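Local coordinates for ORC1-type DNA replication protein 2 (Aeropyrum pernix, PDB 1W5T) that regulates DNA replication and binds DNA, as an AAA+ ATPase of the CDC6/cdc18 family with a C-terminal winged-helix domain, at residues 24-29 against 217-222; 58-63 against 212-217; 146-151 against 185-190; 296-301 against 393-398. One frame throughout, in Å; residues are numbered along the deposited sequence.

Contact 1 of 4, residues 24-29 against 217-222; sequences LRVRRG and SRELYT. With ANP (phosphoaminophosphonic acid-adenylate ester), chain D.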
# COMPACT_ATOMS: atom_id res chain seq x y z
N LEU A 24 12.80 -10.17 -8.24
CA LEU A 24 12.39 -8.77 -8.46
C LEU A 24 13.38 -8.02 -9.34
O LEU A 24 14.58 -8.14 -9.15
CB LEU A 24 12.21 -8.00 -7.16
CG LEU A 24 11.00 -8.28 -6.25
CD1 LEU A 24 10.97 -7.28 -5.08
CD2 LEU A 24 9.70 -8.29 -6.97
N ARG A 25 12.89 -7.21 -10.27
CA ARG A 25 13.78 -6.44 -11.13
C ARG A 25 13.72 -4.93 -10.88
O ARG A 25 14.49 -4.13 -11.44
CB ARG A 25 13.48 -6.74 -12.61
CG ARG A 25 13.76 -8.17 -13.02
CD ARG A 25 14.02 -8.32 -14.48
NE ARG A 25 13.95 -9.73 -14.89
CZ ARG A 25 13.47 -10.14 -16.06
NH1 ARG A 25 13.01 -9.26 -16.95
NH2 ARG A 25 13.47 -11.44 -16.34
N VAL A 26 12.75 -4.55 -10.08
CA VAL A 26 12.57 -3.22 -9.58
C VAL A 26 12.30 -3.49 -8.11
O VAL A 26 11.62 -4.45 -7.78
CB VAL A 26 11.35 -2.53 -10.22
CG1 VAL A 26 11.22 -1.08 -9.70
CG2 VAL A 26 11.43 -2.55 -11.77
N ARG A 27 12.84 -2.64 -7.23
CA ARG A 27 12.78 -2.80 -5.76
C ARG A 27 13.66 -3.99 -5.23
O ARG A 27 13.52 -4.45 -4.07
CB ARG A 27 11.32 -2.82 -5.26
CG ARG A 27 10.43 -1.65 -5.77
CD ARG A 27 10.96 -0.20 -5.44
NE ARG A 27 10.08 0.86 -5.96
CZ ARG A 27 10.46 1.84 -6.80
NH1 ARG A 27 11.72 1.95 -7.24
NH2 ARG A 27 9.56 2.72 -7.21
N ARG A 28 14.57 -4.47 -6.08
CA ARG A 28 15.40 -5.58 -5.71
C ARG A 28 16.29 -5.19 -4.52
O ARG A 28 16.38 -5.93 -3.53
CB ARG A 28 16.22 -6.08 -6.90
CG ARG A 28 17.10 -7.23 -6.58
CD ARG A 28 18.38 -7.25 -7.37
NE ARG A 28 18.13 -7.57 -8.76
CZ ARG A 28 18.12 -6.75 -9.82
NH1 ARG A 28 17.84 -7.29 -10.99
NH2 ARG A 28 18.39 -5.44 -9.77
N GLY A 29 16.92 -4.02 -4.60
CA GLY A 29 17.75 -3.53 -3.52
C GLY A 29 17.01 -3.35 -2.21
O GLY A 29 17.54 -3.74 -1.16
N SER A 217 7.86 5.41 -15.46
CA SER A 217 7.55 4.64 -16.66
C SER A 217 8.57 3.55 -16.98
O SER A 217 8.19 2.44 -17.37
CB SER A 217 7.28 5.55 -17.88
OG SER A 217 8.50 6.04 -18.41
N ARG A 218 9.85 3.88 -16.78
CA ARG A 218 10.97 2.97 -16.95
C ARG A 218 10.82 1.71 -16.07
O ARG A 218 11.04 0.58 -16.52
CB ARG A 218 12.28 3.68 -16.56
CG ARG A 218 13.04 4.31 -17.70
CD ARG A 218 14.62 4.22 -17.54
NE ARG A 218 15.03 3.44 -16.35
CZ ARG A 218 16.12 2.68 -16.25
NH1 ARG A 218 16.97 2.54 -17.26
NH2 ARG A 218 16.36 2.03 -15.11
N GLU A 219 10.42 1.92 -14.81
CA GLU A 219 10.15 0.81 -13.88
C GLU A 219 8.97 -0.02 -14.28
O GLU A 219 9.06 -1.24 -14.25
CB GLU A 219 10.02 1.30 -12.46
CG GLU A 219 11.28 2.02 -12.02
CD GLU A 219 11.03 2.95 -10.88
OE1 GLU A 219 11.91 3.11 -10.04
OE2 GLU A 219 9.93 3.50 -10.80
N LEU A 220 7.87 0.63 -14.69
CA LEU A 220 6.72 -0.08 -15.19
C LEU A 220 7.08 -0.89 -16.41
O LEU A 220 6.58 -1.97 -16.59
CB LEU A 220 5.52 0.86 -15.50
CG LEU A 220 4.80 1.49 -14.29
CD1 LEU A 220 3.78 2.51 -14.77
CD2 LEU A 220 4.17 0.40 -13.34
N TYR A 221 7.97 -0.36 -17.24
CA TYR A 221 8.39 -1.05 -18.42
C TYR A 221 9.10 -2.35 -18.02
O TYR A 221 8.77 -3.44 -18.51
CB TYR A 221 9.27 -0.20 -19.34
CG TYR A 221 9.77 -1.07 -20.48
CD1 TYR A 221 10.91 -1.84 -20.34
CD2 TYR A 221 8.99 -1.23 -21.65
CE1 TYR A 221 11.31 -2.69 -21.32
CE2 TYR A 221 9.41 -2.06 -22.67
CZ TYR A 221 10.57 -2.78 -22.49
OH TYR A 221 11.01 -3.62 -23.45
N THR A 222 10.08 -2.22 -17.14
CA THR A 222 10.74 -3.38 -16.56
C THR A 222 9.75 -4.36 -15.97
O THR A 222 9.89 -5.57 -16.15
CB THR A 222 11.78 -2.93 -15.51
OG1 THR A 222 12.75 -2.09 -16.16
CG2 THR A 222 12.62 -4.08 -15.06
PG ANP D . -2.64 -1.53 -2.69
O1G ANP D . -4.05 -1.80 -3.36
O2G ANP D . -2.55 -2.39 -1.36
O3G ANP D . -2.38 0.01 -2.39
PB ANP D . 0.10 -2.57 -3.25
O1B ANP D . 0.17 -3.53 -2.00
O2B ANP D . 0.91 -1.27 -2.92
N3B ANP D . -1.48 -2.21 -3.77
PA ANP D . 0.94 -4.80 -4.86
O1A ANP D . 2.21 -5.44 -4.12
O2A ANP D . -0.35 -5.63 -4.48
O3A ANP D . 0.81 -3.22 -4.56
O5' ANP D . 1.22 -4.75 -6.45
C5' ANP D . 0.33 -4.44 -7.54
C4' ANP D . 0.71 -5.40 -8.67
O4' ANP D . 1.98 -5.06 -9.22
C3' ANP D . 0.89 -6.84 -8.19
O3' ANP D . 0.49 -7.70 -9.23
C2' ANP D . 2.39 -7.01 -7.98
O2' ANP D . 2.90 -8.34 -8.05
C1' ANP D . 2.93 -6.12 -9.10
N9 ANP D . 4.18 -5.49 -8.68
C8 ANP D . 4.28 -4.38 -7.86
N7 ANP D . 5.57 -4.02 -7.65
C5 ANP D . 6.34 -4.86 -8.37
C6 ANP D . 7.78 -5.14 -8.67
N6 ANP D . 8.80 -4.38 -8.16
N1 ANP D . 8.11 -6.19 -9.46
C2 ANP D . 7.20 -6.99 -10.01
N3 ANP D . 5.87 -6.86 -9.80
C4 ANP D . 5.41 -5.79 -8.99
O HOH W 1 12.42 -6.66 -17.19

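Contact 2 of 4, residues 58-63 against 212-217; sequences IGRVGI and LPAYKS. With ANP (phosphoaminophosphonic acid-adenylate ester), chain D.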
# COMPACT_ATOMS: atom_id res chain seq x y z
N ILE A 58 1.11 8.37 0.07
CA ILE A 58 -0.24 8.59 0.53
C ILE A 58 -1.26 8.68 -0.64
O ILE A 58 -1.10 9.45 -1.58
CB ILE A 58 -0.28 9.84 1.44
CG1 ILE A 58 -1.64 10.01 2.08
CG2 ILE A 58 0.10 11.09 0.66
CD1 ILE A 58 -1.56 10.36 3.52
N GLY A 59 -2.31 7.88 -0.56
CA GLY A 59 -3.28 7.76 -1.63
C GLY A 59 -2.88 6.92 -2.84
O GLY A 59 -3.71 6.74 -3.67
N ARG A 60 -1.64 6.44 -2.95
CA ARG A 60 -1.21 5.61 -4.09
C ARG A 60 -1.48 4.15 -3.81
O ARG A 60 -1.27 3.67 -2.68
CB ARG A 60 0.28 5.81 -4.43
CG ARG A 60 0.68 7.23 -4.79
CD ARG A 60 -0.09 7.85 -6.00
NE ARG A 60 0.51 9.13 -6.39
CZ ARG A 60 0.97 9.44 -7.58
NH1 ARG A 60 1.52 10.64 -7.78
NH2 ARG A 60 0.87 8.56 -8.59
N VAL A 61 -1.96 3.43 -4.84
CA VAL A 61 -2.22 1.99 -4.75
C VAL A 61 -1.51 1.20 -5.87
O VAL A 61 -1.23 1.74 -6.95
CB VAL A 61 -3.76 1.64 -4.72
CG1 VAL A 61 -4.49 2.36 -3.59
CG2 VAL A 61 -4.44 1.99 -6.04
N GLY A 62 -1.18 -0.06 -5.61
CA GLY A 62 -0.59 -0.93 -6.62
C GLY A 62 0.88 -0.64 -6.85
O GLY A 62 1.40 -0.80 -7.96
N ILE A 63 1.57 -0.23 -5.80
CA ILE A 63 2.97 0.17 -5.89
C ILE A 63 3.94 -0.81 -5.20
O ILE A 63 5.11 -0.46 -4.95
CB ILE A 63 3.17 1.59 -5.36
CG1 ILE A 63 2.66 1.70 -3.92
CG2 ILE A 63 2.44 2.59 -6.27
CD1 ILE A 63 2.65 3.12 -3.38
N LEU A 212 7.77 3.18 -0.12
CA LEU A 212 7.66 2.83 -1.54
C LEU A 212 6.94 3.93 -2.32
O LEU A 212 5.79 4.22 -2.03
CB LEU A 212 6.88 1.53 -1.69
CG LEU A 212 7.64 0.22 -1.92
CD1 LEU A 212 9.06 0.15 -1.36
CD2 LEU A 212 6.82 -0.96 -1.50
N PRO A 213 7.60 4.56 -3.28
CA PRO A 213 6.89 5.56 -4.07
C PRO A 213 6.22 4.85 -5.27
O PRO A 213 6.51 3.68 -5.59
CB PRO A 213 8.02 6.48 -4.57
CG PRO A 213 9.17 5.49 -4.86
CD PRO A 213 9.00 4.40 -3.73
N ALA A 214 5.37 5.61 -5.96
CA ALA A 214 4.76 5.16 -7.17
C ALA A 214 5.83 5.01 -8.26
O ALA A 214 6.84 5.69 -8.25
CB ALA A 214 3.65 6.17 -7.59
N TYR A 215 5.55 4.12 -9.21
CA TYR A 215 6.49 3.75 -10.26
C TYR A 215 6.60 4.72 -11.44
O TYR A 215 5.59 5.20 -12.02
CB TYR A 215 6.12 2.35 -10.79
CG TYR A 215 6.35 1.22 -9.80
CD1 TYR A 215 5.27 0.46 -9.32
CD2 TYR A 215 7.66 0.89 -9.37
CE1 TYR A 215 5.48 -0.59 -8.43
CE2 TYR A 215 7.88 -0.17 -8.46
CZ TYR A 215 6.79 -0.89 -7.99
OH TYR A 215 7.02 -1.91 -7.13
N LYS A 216 7.84 5.01 -11.81
CA LYS A 216 8.12 5.74 -13.07
C LYS A 216 7.93 4.82 -14.28
O LYS A 216 7.86 3.59 -14.14
CB LYS A 216 9.52 6.32 -13.05
CG LYS A 216 9.72 7.26 -11.84
CD LYS A 216 11.15 7.83 -11.77
CE LYS A 216 11.39 8.58 -10.40
NZ LYS A 216 11.29 10.08 -10.56
N SER A 217 7.86 5.41 -15.46
CA SER A 217 7.55 4.64 -16.66
C SER A 217 8.57 3.55 -16.98
O SER A 217 8.19 2.44 -17.37
CB SER A 217 7.28 5.55 -17.88
OG SER A 217 8.50 6.04 -18.41
PG ANP D . -2.64 -1.53 -2.69
O1G ANP D . -4.05 -1.80 -3.36
O2G ANP D . -2.55 -2.39 -1.36
O3G ANP D . -2.38 0.01 -2.39
PB ANP D . 0.10 -2.57 -3.25
O1B ANP D . 0.17 -3.53 -2.00
O2B ANP D . 0.91 -1.27 -2.92
N3B ANP D . -1.48 -2.21 -3.77
PA ANP D . 0.94 -4.80 -4.86
O1A ANP D . 2.21 -5.44 -4.12
O2A ANP D . -0.35 -5.63 -4.48
O3A ANP D . 0.81 -3.22 -4.56
O5' ANP D . 1.22 -4.75 -6.45
C5' ANP D . 0.33 -4.44 -7.54
C4' ANP D . 0.71 -5.40 -8.67
O4' ANP D . 1.98 -5.06 -9.22
C3' ANP D . 0.89 -6.84 -8.19
O3' ANP D . 0.49 -7.70 -9.23
C2' ANP D . 2.39 -7.01 -7.98
O2' ANP D . 2.90 -8.34 -8.05
C1' ANP D . 2.93 -6.12 -9.10
N9 ANP D . 4.18 -5.49 -8.68
C8 ANP D . 4.28 -4.38 -7.86
N7 ANP D . 5.57 -4.02 -7.65
C5 ANP D . 6.34 -4.86 -8.37
C6 ANP D . 7.78 -5.14 -8.67
N6 ANP D . 8.80 -4.38 -8.16
N1 ANP D . 8.11 -6.19 -9.46
C2 ANP D . 7.20 -6.99 -10.01
N3 ANP D . 5.87 -6.86 -9.80
C4 ANP D . 5.41 -5.79 -8.99
O HOH W 2 7.36 1.15 -5.41

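Contact 3 of 4, residues 146-151 against 185-190; sequences EFQSML and VASDVR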
# COMPACT_ATOMS: atom_id res chain seq x y z
N GLU A 146 -1.83 -4.21 5.81
CA GLU A 146 -2.86 -3.24 6.15
C GLU A 146 -2.79 -2.98 7.64
O GLU A 146 -3.83 -2.95 8.31
CB GLU A 146 -4.28 -3.72 5.77
CG GLU A 146 -4.52 -4.09 4.31
CD GLU A 146 -4.51 -2.90 3.35
OE1 GLU A 146 -4.59 -3.10 2.13
OE2 GLU A 146 -4.43 -1.75 3.79
N PHE A 147 -1.57 -2.77 8.13
CA PHE A 147 -1.30 -2.63 9.55
C PHE A 147 -2.04 -1.44 10.13
O PHE A 147 -2.53 -1.50 11.26
CB PHE A 147 0.22 -2.51 9.83
CG PHE A 147 0.56 -2.43 11.29
CD1 PHE A 147 0.38 -3.55 12.13
CD2 PHE A 147 1.04 -1.25 11.84
CE1 PHE A 147 0.69 -3.48 13.47
CE2 PHE A 147 1.35 -1.17 13.19
CZ PHE A 147 1.19 -2.27 14.01
N GLN A 148 -2.17 -0.37 9.33
CA GLN A 148 -2.88 0.82 9.77
C GLN A 148 -4.27 0.49 10.31
O GLN A 148 -4.71 1.15 11.22
CB GLN A 148 -2.94 1.91 8.70
CG GLN A 148 -4.00 1.70 7.62
CD GLN A 148 -3.69 0.54 6.70
OE1 GLN A 148 -2.55 0.01 6.65
NE2 GLN A 148 -4.68 0.15 5.94
N SER A 149 -4.95 -0.53 9.76
CA SER A 149 -6.25 -0.95 10.31
C SER A 149 -6.16 -1.59 11.70
O SER A 149 -7.13 -1.65 12.47
CB SER A 149 -7.04 -1.83 9.34
OG SER A 149 -6.61 -3.17 9.39
N MET A 150 -4.98 -2.08 12.04
CA MET A 150 -4.78 -2.58 13.38
C MET A 150 -4.63 -1.43 14.35
O MET A 150 -4.77 -1.65 15.53
CB MET A 150 -3.56 -3.47 13.44
CG MET A 150 -3.83 -4.89 13.06
SD MET A 150 -2.31 -5.84 12.99
CE MET A 150 -1.87 -5.91 14.67
N LEU A 151 -4.35 -0.22 13.86
CA LEU A 151 -4.18 0.97 14.73
C LEU A 151 -5.48 1.76 14.95
O LEU A 151 -5.65 2.39 15.99
CB LEU A 151 -3.07 1.90 14.20
CG LEU A 151 -1.69 1.27 14.06
CD1 LEU A 151 -0.79 2.13 13.16
CD2 LEU A 151 -1.04 0.95 15.43
N VAL A 185 3.10 -3.92 7.15
CA VAL A 185 2.90 -3.20 5.88
C VAL A 185 1.70 -2.30 6.05
O VAL A 185 0.66 -2.82 6.37
CB VAL A 185 2.63 -4.18 4.74
CG1 VAL A 185 2.42 -3.43 3.42
CG2 VAL A 185 3.77 -5.18 4.62
N ALA A 186 1.87 -0.97 5.88
CA ALA A 186 0.82 0.03 6.10
C ALA A 186 0.60 0.84 4.84
O ALA A 186 1.45 0.91 4.00
CB ALA A 186 1.16 0.97 7.23
N SER A 187 -0.55 1.48 4.70
CA SER A 187 -0.83 2.15 3.42
C SER A 187 0.02 3.40 3.19
O SER A 187 0.35 3.72 2.04
CB SER A 187 -2.31 2.46 3.26
OG SER A 187 -2.69 3.25 4.34
N ASP A 188 0.40 4.07 4.27
CA ASP A 188 1.13 5.31 4.17
C ASP A 188 1.68 5.75 5.55
O ASP A 188 1.41 5.10 6.57
CB ASP A 188 0.21 6.37 3.55
CG ASP A 188 -1.05 6.58 4.34
OD1 ASP A 188 -2.14 6.12 3.92
OD2 ASP A 188 -1.04 7.16 5.45
N VAL A 189 2.46 6.83 5.53
CA VAL A 189 3.12 7.42 6.70
C VAL A 189 2.22 7.72 7.94
O VAL A 189 2.71 7.69 9.08
CB VAL A 189 3.89 8.71 6.24
CG1 VAL A 189 2.94 9.89 6.05
CG2 VAL A 189 4.99 9.05 7.20
N ARG A 190 0.92 7.97 7.75
CA ARG A 190 -0.00 8.31 8.86
C ARG A 190 -0.02 7.22 9.92
O ARG A 190 -0.17 7.52 11.10
CB ARG A 190 -1.46 8.61 8.40
CG ARG A 190 -1.63 9.83 7.48
CD ARG A 190 -3.04 9.96 6.86
NE ARG A 190 -3.31 8.88 5.91
CZ ARG A 190 -4.49 8.62 5.38
NH1 ARG A 190 -5.55 9.38 5.68
NH2 ARG A 190 -4.60 7.61 4.53

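Contact 4 of 4, residues 296-301 against 393-398; sequences ASIQTH and DRLIEV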
# COMPACT_ATOMS: atom_id res chain seq x y z
N ALA A 296 -9.28 3.91 -11.99
CA ALA A 296 -8.31 4.70 -11.24
C ALA A 296 -8.85 5.10 -9.84
O ALA A 296 -9.84 5.82 -9.71
CB ALA A 296 -7.89 5.95 -12.04
N SER A 297 -8.15 4.62 -8.82
CA SER A 297 -8.59 4.72 -7.42
C SER A 297 -8.86 6.14 -6.84
O SER A 297 -7.95 6.98 -6.71
CB SER A 297 -7.61 3.93 -6.53
OG SER A 297 -7.76 4.23 -5.14
N ILE A 298 -10.14 6.40 -6.55
CA ILE A 298 -10.55 7.46 -5.60
C ILE A 298 -11.31 6.85 -4.41
O ILE A 298 -12.40 6.28 -4.54
CB ILE A 298 -11.30 8.69 -6.25
CG1 ILE A 298 -12.03 9.48 -5.16
CG2 ILE A 298 -12.27 8.28 -7.36
CD1 ILE A 298 -12.72 10.72 -5.65
N GLN A 299 -10.69 6.98 -3.25
CA GLN A 299 -11.16 6.32 -2.05
C GLN A 299 -12.11 7.27 -1.31
O GLN A 299 -11.67 8.24 -0.70
CB GLN A 299 -9.96 5.89 -1.20
CG GLN A 299 -8.99 4.96 -1.96
CD GLN A 299 -7.54 5.45 -1.94
OE1 GLN A 299 -7.07 6.04 -2.91
NE2 GLN A 299 -6.83 5.18 -0.85
N THR A 300 -13.40 6.99 -1.42
CA THR A 300 -14.44 7.87 -0.89
C THR A 300 -14.39 8.00 0.64
O THR A 300 -14.78 9.05 1.20
CB THR A 300 -15.87 7.45 -1.36
OG1 THR A 300 -16.30 6.27 -0.67
CG2 THR A 300 -15.89 7.02 -2.84
N HIS A 301 -13.89 6.96 1.31
CA HIS A 301 -13.82 6.96 2.77
C HIS A 301 -12.82 7.99 3.29
O HIS A 301 -12.98 8.48 4.40
CB HIS A 301 -13.53 5.57 3.33
CG HIS A 301 -12.12 5.12 3.16
ND1 HIS A 301 -11.29 4.85 4.23
CD2 HIS A 301 -11.38 4.89 2.04
CE1 HIS A 301 -10.11 4.48 3.78
NE2 HIS A 301 -10.13 4.49 2.46
N ASP A 393 -13.06 15.31 -12.87
CA ASP A 393 -14.53 15.32 -12.93
C ASP A 393 -15.20 14.22 -12.07
O ASP A 393 -16.29 14.44 -11.52
CB ASP A 393 -15.06 15.33 -14.37
CG ASP A 393 -14.46 14.23 -15.24
OD1 ASP A 393 -14.56 14.35 -16.49
OD2 ASP A 393 -13.88 13.22 -14.77
N ARG A 394 -14.54 13.06 -11.97
CA ARG A 394 -15.00 11.99 -11.09
C ARG A 394 -14.96 12.49 -9.64
O ARG A 394 -15.91 12.28 -8.88
CB ARG A 394 -14.12 10.73 -11.25
CG ARG A 394 -14.59 9.69 -12.30
CD ARG A 394 -15.36 8.46 -11.75
NE ARG A 394 -15.25 8.26 -10.29
CZ ARG A 394 -16.23 7.83 -9.48
NH1 ARG A 394 -17.44 7.54 -9.97
NH2 ARG A 394 -16.00 7.67 -8.18
N LEU A 395 -13.87 13.18 -9.28
CA LEU A 395 -13.69 13.77 -7.95
C LEU A 395 -14.70 14.89 -7.61
O LEU A 395 -15.36 14.82 -6.56
CB LEU A 395 -12.25 14.26 -7.76
CG LEU A 395 -11.85 14.90 -6.43
CD1 LEU A 395 -11.91 13.90 -5.30
CD2 LEU A 395 -10.45 15.49 -6.51
N ILE A 396 -14.82 15.91 -8.47
CA ILE A 396 -15.87 16.93 -8.34
C ILE A 396 -17.23 16.28 -8.03
O ILE A 396 -17.89 16.64 -7.07
CB ILE A 396 -15.98 17.82 -9.62
CG1 ILE A 396 -14.84 18.82 -9.70
CG2 ILE A 396 -17.31 18.59 -9.67
CD1 ILE A 396 -14.51 19.24 -11.09
N GLU A 397 -17.62 15.31 -8.84
CA GLU A 397 -18.84 14.54 -8.60
C GLU A 397 -18.88 14.02 -7.16
O GLU A 397 -19.77 14.40 -6.40
CB GLU A 397 -18.89 13.37 -9.58
CG GLU A 397 -19.68 13.61 -10.85
CD GLU A 397 -20.50 12.38 -11.27
OE1 GLU A 397 -20.13 11.71 -12.27
OE2 GLU A 397 -21.52 12.07 -10.58
N VAL A 398 -17.92 13.16 -6.80
CA VAL A 398 -17.87 12.51 -5.47
C VAL A 398 -17.97 13.54 -4.36
O VAL A 398 -18.79 13.44 -3.44
CB VAL A 398 -16.58 11.66 -5.29
CG1 VAL A 398 -16.52 11.01 -3.92
CG2 VAL A 398 -16.46 10.58 -6.34

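Contact 1 of 4, residues 24-29 against 217-222
Arg27 pairs with Glu219 across this contact in a salt bridge, NH1 standing 3.0 Å from OE1. The guanidinium and carboxylate planes are 84° apart, and the nitrogen meets the oxygen from above the carboxylate plane through a bent bond (N-H...O 138°), so this is a single-pronged pairing. The other oxygen, OE2, accepts from the backbone N of Lys216, the residue just before helix 217-231; one carboxylate thus serves both the arginine and the helix start.

Val26 supplies the apolar part. With CG1 anti to the backbone N (chi1 -178°), its two methyls span one helical turn: CG1 packs 3.8 Å from Glu219 CB and also against a face of the Arg27 guanidinium, while CG2 meets Thr222 CB. Its carbonyl oxygen is occupied as well, accepting from the adenine N6 of the nucleotide analogue at 2.8 Å. Thr222 turns its hydroxyl back to its own helix, OG1 donating to Arg218 O at 3.2 Å from the face opposite to Thr222 N. Arg25 NH1 donates to a water that in turn donates to Thr222 O, and its NH2 forms a salt bridge with Glu229.

The contact joins the loop leading into helix 28-43 to the first turns of helix 217-231. Leu24 leans on Leu68 and Phe71 of helix 65-82, and Leu220 packs against helix 239-249.

Contact 2 of 4, residues 58-63 against 212-217
The Tyr215 ring stands beside the backbone of Gly62 and Ile63: Gly62 O lies at its edge near the ring plane, 4.1 Å from CE1, while Ile63 O and the adenine N7 approach obliquely. The second flat group, the Arg60 guanidinium, has Ala214 CB over one face, 3.8 Å from NH2, and that nitrogen also makes a weak bond to Asp256 O.

Between them Ile63 fills the middle of the contact. Its CG1 sits between the backbone N and the carbonyl carbon (chi1 56°), which lays CG2 on Ala214, 3.6 Å from CA, and carries CD1 toward Leu212 O. No direct hydrogen bond joins the two segments; a water closes the gap instead, donating to Ile63 O at 2.8 Å and to Pro213 O at 2.7 Å, so one water serves a carbonyl of each segment.

Both segments then turn to the nucleotide. Tyr215 OH donates to N7 at 2.6 Å, and Ile63 N donates to the beta-phosphate oxygen O2B at 3.1 Å; Gly62 N makes a weaker bond to the gamma-phosphate oxygen O3G. A phenylalanine in place of Tyr215 would probably leave N7 without its donor and the adenine held less firmly on this side.

Loop 58-63 belongs to the P-loop (Walker A) between strand 51-56 and helix 65-82. Its packing against the linker into the lid helices, the loop's amides meeting the phosphates and the linker's tyrosine meeting the base, is the arrangement of an AAA+ nucleotide site.

Contact 3 of 4, residues 146-151 against 185-190
Phe147 and Val185 join the ends of two neighbouring strands, 139-145 and 180-186, in the parallel sheet of a P-loop NTPase. The Asp145-Glu146 pair, at and just beyond the end of the first strand, fits a Walker B motif, with the side chain of Glu146 about 4 Å, nearest atoms, from both the nucleotide analogue and the magnesium ion; the end of the second lies where sensor 1 is found in AAA+ proteins.

Packing is tight at the strand ends. Phe147 N donates to Val185 O at 2.8 Å through a nearly straight bond (172°), and Phe147 CB lies 3.5 Å from the same Val185 O. Phe147 CG is anti to the backbone N (chi1 -177°), which carries the ring away toward Met195 of helix 190-198.

Toward the more exposed side the link is a single side-chain amide. Gln148 OE1 accepts from Ser187 N at 3.2 Å, the donor lying well above the carbonyl plane, while NE2 donates in the amide plane to Glu146 OE2 at 2.9 Å. An alanine at Gln148 would probably leave Ser187 N without this acceptor and the Glu146 carboxylate freer to turn.

Beyond Ser187 the second segment makes a cluster of its own. Arg190 grips Asp188 side-on, NE to OD2 and NH2 to OD1, while Arg190 NH1 has a second salt bridge, to Glu302. Ser187 OG also reaches Asp188 OD1, at 3.0 Å, from the face opposite to Arg190 NH2.

Contact 4 of 4, residues 296-301 against 393-398
Ile298 and Leu395 bring the two backbones to 7.4 Å between their CA atoms, and Thr300 and Val398 stand equally far apart, a spacing bridged by side chains alone. Segment 296-301 resumes the chain after a short unmodelled gap, runs extended through Ile298 and turns helical after Gln299, the N-cap residue of helix 300-304. Segment 393-398 is a regular piece of helix 392-408, presenting Arg394, Leu395 and Val398 to it.

Ile298 carries the contact. With CG1 anti to the backbone N (chi1 163°) and the chain extended beyond it, CD1 is thrust between two helix residues. It crosses Leu395 at about a right angle, Ile298 CD1 lying against Leu395 CD1 at 3.3 Å, a distance so short that its exact value is doubtful; it also meets Val398 CG2 tip to tip at 3.8 Å. Its other branch, CG2, sits at the edge of the Arg394 guanidinium, in its plane and 3.9 Å from NH2. Thr300 adds a looser touch, its CG2 lying 4.2 Å from Val398 CG1. No hydrogen bond crosses the contact, which is made by apolar groups, with the Arg394 guanidinium alongside Ile298 CG2.

The contact joins the loop leading into helix 300-304 to helix 392-408, the last helix of the chain, in the winged-helix region. Leu303 of helix 300-304 packs against Ile298, Leu395 and Val398 together, and on another side of helix 392-408 Ile396 faces helix 308-322.

In the fold
From the N terminus, the chain passes 24-29 and 58-63 before reaching 146-151. Contact 3 closes first, at 185-190, and is the innermost of three concentric loops, joining two adjacent strands of the ATPase sheet. Contact 2 closes next, at 212-217, tying the P-loop to the linker after the last strand; contact 1 closes outermost at 217-222, and the two share Ser217 and both touch the nucleotide. Contact 4 follows in series, joining the loop before helix 300-304 to helix 392-408; no loops cross. Contact 2 is the hub: Ile58 packs on Arg190 of contact 3, Val61 on Ser297 of contact 4, and Tyr215 on Arg27 of contact 1.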